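Local coordinates for protein LamCAT (Aquimarina, PDB 6JH5) that probably hydrolyses the beta-1,3-glucan laminarin, acting as a marine bacterial glycoside hydrolase of family 16 with a bound calcium ion, at residues E121-E126 with G207-F212; A143-S148 with L177-S182. All coordinates share one frame; numbering follows the deposited sequence.

Contact 1. Residues E121-E126 with G207-F212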
# COMPACT_ATOMS: atom_id res chain seq x y z
N GLU A 121 -2.89 1.37 5.49
CA GLU A 121 -1.63 1.20 6.23
C GLU A 121 -1.97 0.75 7.65
O GLU A 121 -2.94 1.19 8.17
CB GLU A 121 -0.77 2.45 6.29
CG GLU A 121 -0.01 2.69 5.01
CD GLU A 121 0.78 3.97 5.12
OE1 GLU A 121 0.16 5.01 5.11
OE2 GLU A 121 1.98 3.88 5.33
N HIS A 122 -1.15 -0.13 8.20
CA HIS A 122 -1.32 -0.55 9.60
C HIS A 122 0.07 -0.58 10.25
O HIS A 122 0.99 -0.93 9.57
CB HIS A 122 -1.99 -1.91 9.71
CG HIS A 122 -2.19 -2.37 11.11
ND1 HIS A 122 -1.33 -3.23 11.73
CD2 HIS A 122 -3.10 -2.03 12.03
CE1 HIS A 122 -1.73 -3.42 12.95
NE2 HIS A 122 -2.80 -2.72 13.16
N VAL A 123 0.15 -0.22 11.53
CA VAL A 123 1.46 -0.30 12.21
C VAL A 123 1.30 -1.02 13.54
O VAL A 123 0.27 -0.90 14.16
CB VAL A 123 2.14 1.05 12.46
CG1 VAL A 123 2.69 1.70 11.21
CG2 VAL A 123 1.24 1.99 13.22
N ASN A 124 2.34 -1.75 13.89
CA ASN A 124 2.44 -2.34 15.23
C ASN A 124 1.21 -3.19 15.55
O ASN A 124 0.86 -4.00 14.76
CB ASN A 124 2.75 -1.23 16.22
CG ASN A 124 4.08 -0.57 15.97
OD1 ASN A 124 5.01 -1.22 15.55
ND2 ASN A 124 4.15 0.72 16.20
N THR A 125 0.60 -2.98 16.71
CA THR A 125 -0.58 -3.76 17.12
C THR A 125 -1.82 -2.86 17.21
O THR A 125 -2.71 -3.18 17.92
CB THR A 125 -0.32 -4.50 18.44
OG1 THR A 125 -0.02 -3.56 19.47
CG2 THR A 125 0.82 -5.48 18.33
N GLU A 126 -1.82 -1.79 16.44
CA GLU A 126 -2.93 -0.83 16.58
C GLU A 126 -4.25 -1.49 16.20
O GLU A 126 -4.28 -2.25 15.29
CB GLU A 126 -2.73 0.39 15.69
CG GLU A 126 -1.56 1.24 16.10
CD GLU A 126 -1.50 2.57 15.38
OE1 GLU A 126 -2.26 2.76 14.44
OE2 GLU A 126 -0.67 3.38 15.78
N GLY A 207 10.82 1.35 11.02
CA GLY A 207 10.76 2.59 10.26
C GLY A 207 10.33 3.74 11.14
O GLY A 207 9.95 3.52 12.24
N ASN A 208 10.31 4.92 10.56
CA ASN A 208 10.01 6.11 11.39
C ASN A 208 8.62 6.01 12.01
O ASN A 208 8.50 6.30 13.16
CB ASN A 208 10.20 7.38 10.58
CG ASN A 208 11.63 7.57 10.11
OD1 ASN A 208 12.56 7.20 10.79
ND2 ASN A 208 11.78 8.15 8.94
N TRP A 209 7.61 5.64 11.25
CA TRP A 209 6.27 5.61 11.85
C TRP A 209 6.07 4.46 12.85
O TRP A 209 5.73 4.74 13.98
CB TRP A 209 5.22 5.66 10.75
CG TRP A 209 3.81 5.60 11.23
CD1 TRP A 209 3.34 5.73 12.50
CD2 TRP A 209 2.68 5.33 10.41
NE1 TRP A 209 1.98 5.58 12.52
CE2 TRP A 209 1.55 5.33 11.25
CE3 TRP A 209 2.52 5.11 9.05
CZ2 TRP A 209 0.27 5.14 10.74
CZ3 TRP A 209 1.25 4.90 8.56
CH2 TRP A 209 0.15 4.91 9.39
N PRO A 210 6.29 3.18 12.51
CA PRO A 210 6.13 2.10 13.49
C PRO A 210 7.15 2.13 14.63
O PRO A 210 6.85 1.69 15.66
CB PRO A 210 6.29 0.80 12.70
CG PRO A 210 7.00 1.20 11.43
CD PRO A 210 6.66 2.65 11.19
N GLY A 211 8.34 2.64 14.36
CA GLY A 211 9.39 2.58 15.37
C GLY A 211 10.31 1.40 15.17
O GLY A 211 10.19 0.69 14.20
N PHE A 212 11.24 1.24 16.11
CA PHE A 212 12.32 0.24 15.99
C PHE A 212 12.25 -0.84 17.06
O PHE A 212 13.20 -1.55 17.19
CB PHE A 212 13.64 0.99 15.87
CG PHE A 212 13.61 1.99 14.74
CD1 PHE A 212 13.89 1.59 13.45
CD2 PHE A 212 13.27 3.31 14.95
CE1 PHE A 212 13.83 2.49 12.40
CE2 PHE A 212 13.21 4.20 13.90
CZ PHE A 212 13.50 3.79 12.63
O HOH W 1 -0.04 5.67 14.53
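Trp-209 and Pro-210 pack against Val-123 where two loops of the family 16 beta-sandwich meet. Glu-121 ends strand 120-121, in the part of the chain that carries the catalytic glutamates in relatives; the contact therefore probably borders the substrate cleft. Gly-207 O accepts a hydrogen bond from Gly-211 N (2.8 Å), which draws the second loop into a tight turn. The CG of Trp-209 stands anti to the backbone nitrogen (chi1 178°), and the indole reaches back to the first loop. Val-123 CG1 sits over one indole face, 3.8 Å from the centroid of the five-membered ring, as a CH-pi contact. At the ring edge Glu-121 OE2 comes to 3.5 Å from Trp-209 CZ3, with carboxylate and indole planes 81° apart. That oxygen has its hydrogen bond from Trp-96 NE1. Water 1 lies in the indole plane. It accepts from Trp-209 NE1 (2.9 Å) and donates to Glu-126 OE2 (2.7 Å). Pro-210 follows, with its CB 4.0 Å from Val-123 CG1. Its carbonyl meets Asn-124, which lies in the type II' turn from Val-123 to Glu-126. The amide of Asn-124 is used twice: OD1 accepts from Gly-94 N, while ND2 donates to Pro-210 O at 2.9 Å and 164°, in the carbonyl plane and on a lone pair.

Contact 2. Residues A143-S148 with L177-S182; sequences ANYSGS and LYHEAS
The His-179 imidazole lies with one face against the backbone of Ser-146 and Gly-147. Gly-147 N is over the ring centre, and Gly-147 CA makes a CH-pi contact 3.8 Å from the centroid. Tyr-145 O is at the imidazole edge. The Tyr-145 ring has His-179 CE1 over one face, 3.5 Å from Tyr-145 CD2. At its edge are Glu-180 O, 3.3 Å from Tyr-145 CE2, and the methyl of Ala-181. The Tyr-178 ring turns an edge to Gly-147 O, 3.7 Å from Tyr-178 CE2. One direct hydrogen bond joins the segments: His-179 NE2 donates to Tyr-145 O (3.1 Å, 152°) from well above the carbonyl plane. The imidazole reaches this oxygen because His-179 CG is anti to its backbone nitrogen (chi1 -172°). Gly-147 has no side chain, and the imidazole lies directly on its backbone. Two waters complete the seam. Water 2 bonds Tyr-145 OH and donates to Glu-180 O (2.9 Å). Water 3 accepts from Ser-148 N and donates to Tyr-178 O (2.8 Å). With an alanine in place of His-179, Tyr-145 O would probably lose the hydrogen bond from the imidazole and a gap would open over Gly-147. The two segments are neighbouring strands of the family 16 beta-sandwich. They run antiparallel, at 171°, but are bridged by side chains and water rather than by regular sheet bonding. Strand 142-150 pairs with strand 128-136, which Ala-181 also touches at Ile-133. Strand 176-182 pairs with strand 168-173, where Trp-171 meets the His-179 ring.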
# COMPACT_ATOMS: atom_id res chain seq x y z
N ALA A 143 2.77 17.88 1.72
CA ALA A 143 1.45 17.91 2.37
C ALA A 143 0.94 16.49 2.58
O ALA A 143 1.26 15.65 1.82
CB ALA A 143 0.50 18.65 1.47
N ASN A 144 0.22 16.27 3.67
CA ASN A 144 -0.47 14.98 3.83
C ASN A 144 -1.82 15.18 4.52
O ASN A 144 -2.01 16.16 5.17
CB ASN A 144 0.44 13.88 4.37
CG ASN A 144 0.82 14.15 5.80
OD1 ASN A 144 -0.02 14.42 6.63
ND2 ASN A 144 2.09 14.05 6.09
N TYR A 145 -2.72 14.25 4.26
CA TYR A 145 -4.07 14.33 4.84
C TYR A 145 -4.51 12.90 5.12
O TYR A 145 -4.65 12.16 4.20
CB TYR A 145 -4.98 15.10 3.89
CG TYR A 145 -6.34 15.43 4.44
CD1 TYR A 145 -6.48 16.17 5.59
CD2 TYR A 145 -7.47 15.01 3.78
CE1 TYR A 145 -7.73 16.49 6.07
CE2 TYR A 145 -8.73 15.33 4.25
CZ TYR A 145 -8.87 16.07 5.40
OH TYR A 145 -10.10 16.40 5.86
N SER A 146 -4.78 12.62 6.38
CA SER A 146 -4.96 11.22 6.80
C SER A 146 -6.20 11.03 7.66
O SER A 146 -6.58 11.93 8.34
CB SER A 146 -3.78 10.81 7.60
OG SER A 146 -3.76 9.43 7.72
N GLY A 147 -6.71 9.81 7.63
CA GLY A 147 -7.87 9.38 8.41
C GLY A 147 -7.70 7.95 8.89
O GLY A 147 -6.90 7.26 8.38
N SER A 148 -8.51 7.57 9.86
CA SER A 148 -8.39 6.21 10.41
C SER A 148 -9.75 5.65 10.79
O SER A 148 -10.68 6.38 10.89
CB SER A 148 -7.47 6.21 11.59
OG SER A 148 -8.04 6.95 12.64
N LEU A 177 -17.27 4.18 5.21
CA LEU A 177 -16.51 5.40 4.82
C LEU A 177 -15.86 5.99 6.07
O LEU A 177 -16.55 6.14 7.05
CB LEU A 177 -17.49 6.40 4.21
CG LEU A 177 -16.91 7.76 3.85
CD1 LEU A 177 -15.92 7.61 2.74
CD2 LEU A 177 -18.02 8.71 3.46
N TYR A 178 -14.56 6.27 6.02
CA TYR A 178 -13.88 6.86 7.20
C TYR A 178 -12.96 8.04 6.83
O TYR A 178 -12.54 8.70 7.70
CB TYR A 178 -13.11 5.78 7.95
CG TYR A 178 -11.92 5.27 7.21
CD1 TYR A 178 -12.06 4.26 6.29
CD2 TYR A 178 -10.67 5.84 7.38
CE1 TYR A 178 -10.98 3.79 5.58
CE2 TYR A 178 -9.58 5.37 6.69
CZ TYR A 178 -9.74 4.35 5.77
OH TYR A 178 -8.68 3.90 5.07
N HIS A 179 -12.67 8.23 5.55
CA HIS A 179 -11.78 9.36 5.16
C HIS A 179 -12.18 9.84 3.77
O HIS A 179 -12.69 9.07 3.02
CB HIS A 179 -10.30 8.93 5.24
CG HIS A 179 -9.30 10.02 5.05
ND1 HIS A 179 -9.39 11.24 5.66
CD2 HIS A 179 -8.17 10.06 4.33
CE1 HIS A 179 -8.37 11.97 5.33
NE2 HIS A 179 -7.61 11.29 4.52
N GLU A 180 -12.00 11.12 3.53
CA GLU A 180 -12.38 11.71 2.23
C GLU A 180 -11.49 12.92 2.00
O GLU A 180 -11.21 13.61 2.93
CB GLU A 180 -13.86 12.09 2.24
CG GLU A 180 -14.34 12.73 0.96
CD GLU A 180 -15.85 12.94 0.91
OE1 GLU A 180 -16.54 12.16 1.51
OE2 GLU A 180 -16.28 13.86 0.26
N ALA A 181 -11.06 13.11 0.77
CA ALA A 181 -10.24 14.28 0.46
C ALA A 181 -10.72 14.87 -0.86
O ALA A 181 -10.81 14.16 -1.82
CB ALA A 181 -8.79 13.88 0.36
N SER A 182 -10.99 16.16 -0.86
CA SER A 182 -11.36 16.81 -2.14
C SER A 182 -10.10 17.06 -2.98
O SER A 182 -9.09 17.49 -2.44
CB SER A 182 -12.09 18.10 -1.93
OG SER A 182 -12.39 18.68 -3.17
O HOH W 2 -12.24 15.24 5.15
O HOH W 3 -10.93 9.51 9.81

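Contact 2 is nested inside contact 1 along the chain: the order is 121-126, 143-148, 177-182, 207-212. Their centres are 19 Å apart and their nearest atoms about 6 Å, so they do not touch. Strand 128-136 connects them. It follows the 121-126 loop and pairs with strand 142-150 of contact 2. Contact 1 joins loops that follow strands 120-121 and 197-205, both of which pair with strand 95-103. Contact 2 joins strands 142-150 and 176-182. All four segments belong to the family 16 catalytic region. Contact 1 probably lies by the cleft, while contact 2 is structural packing between strands.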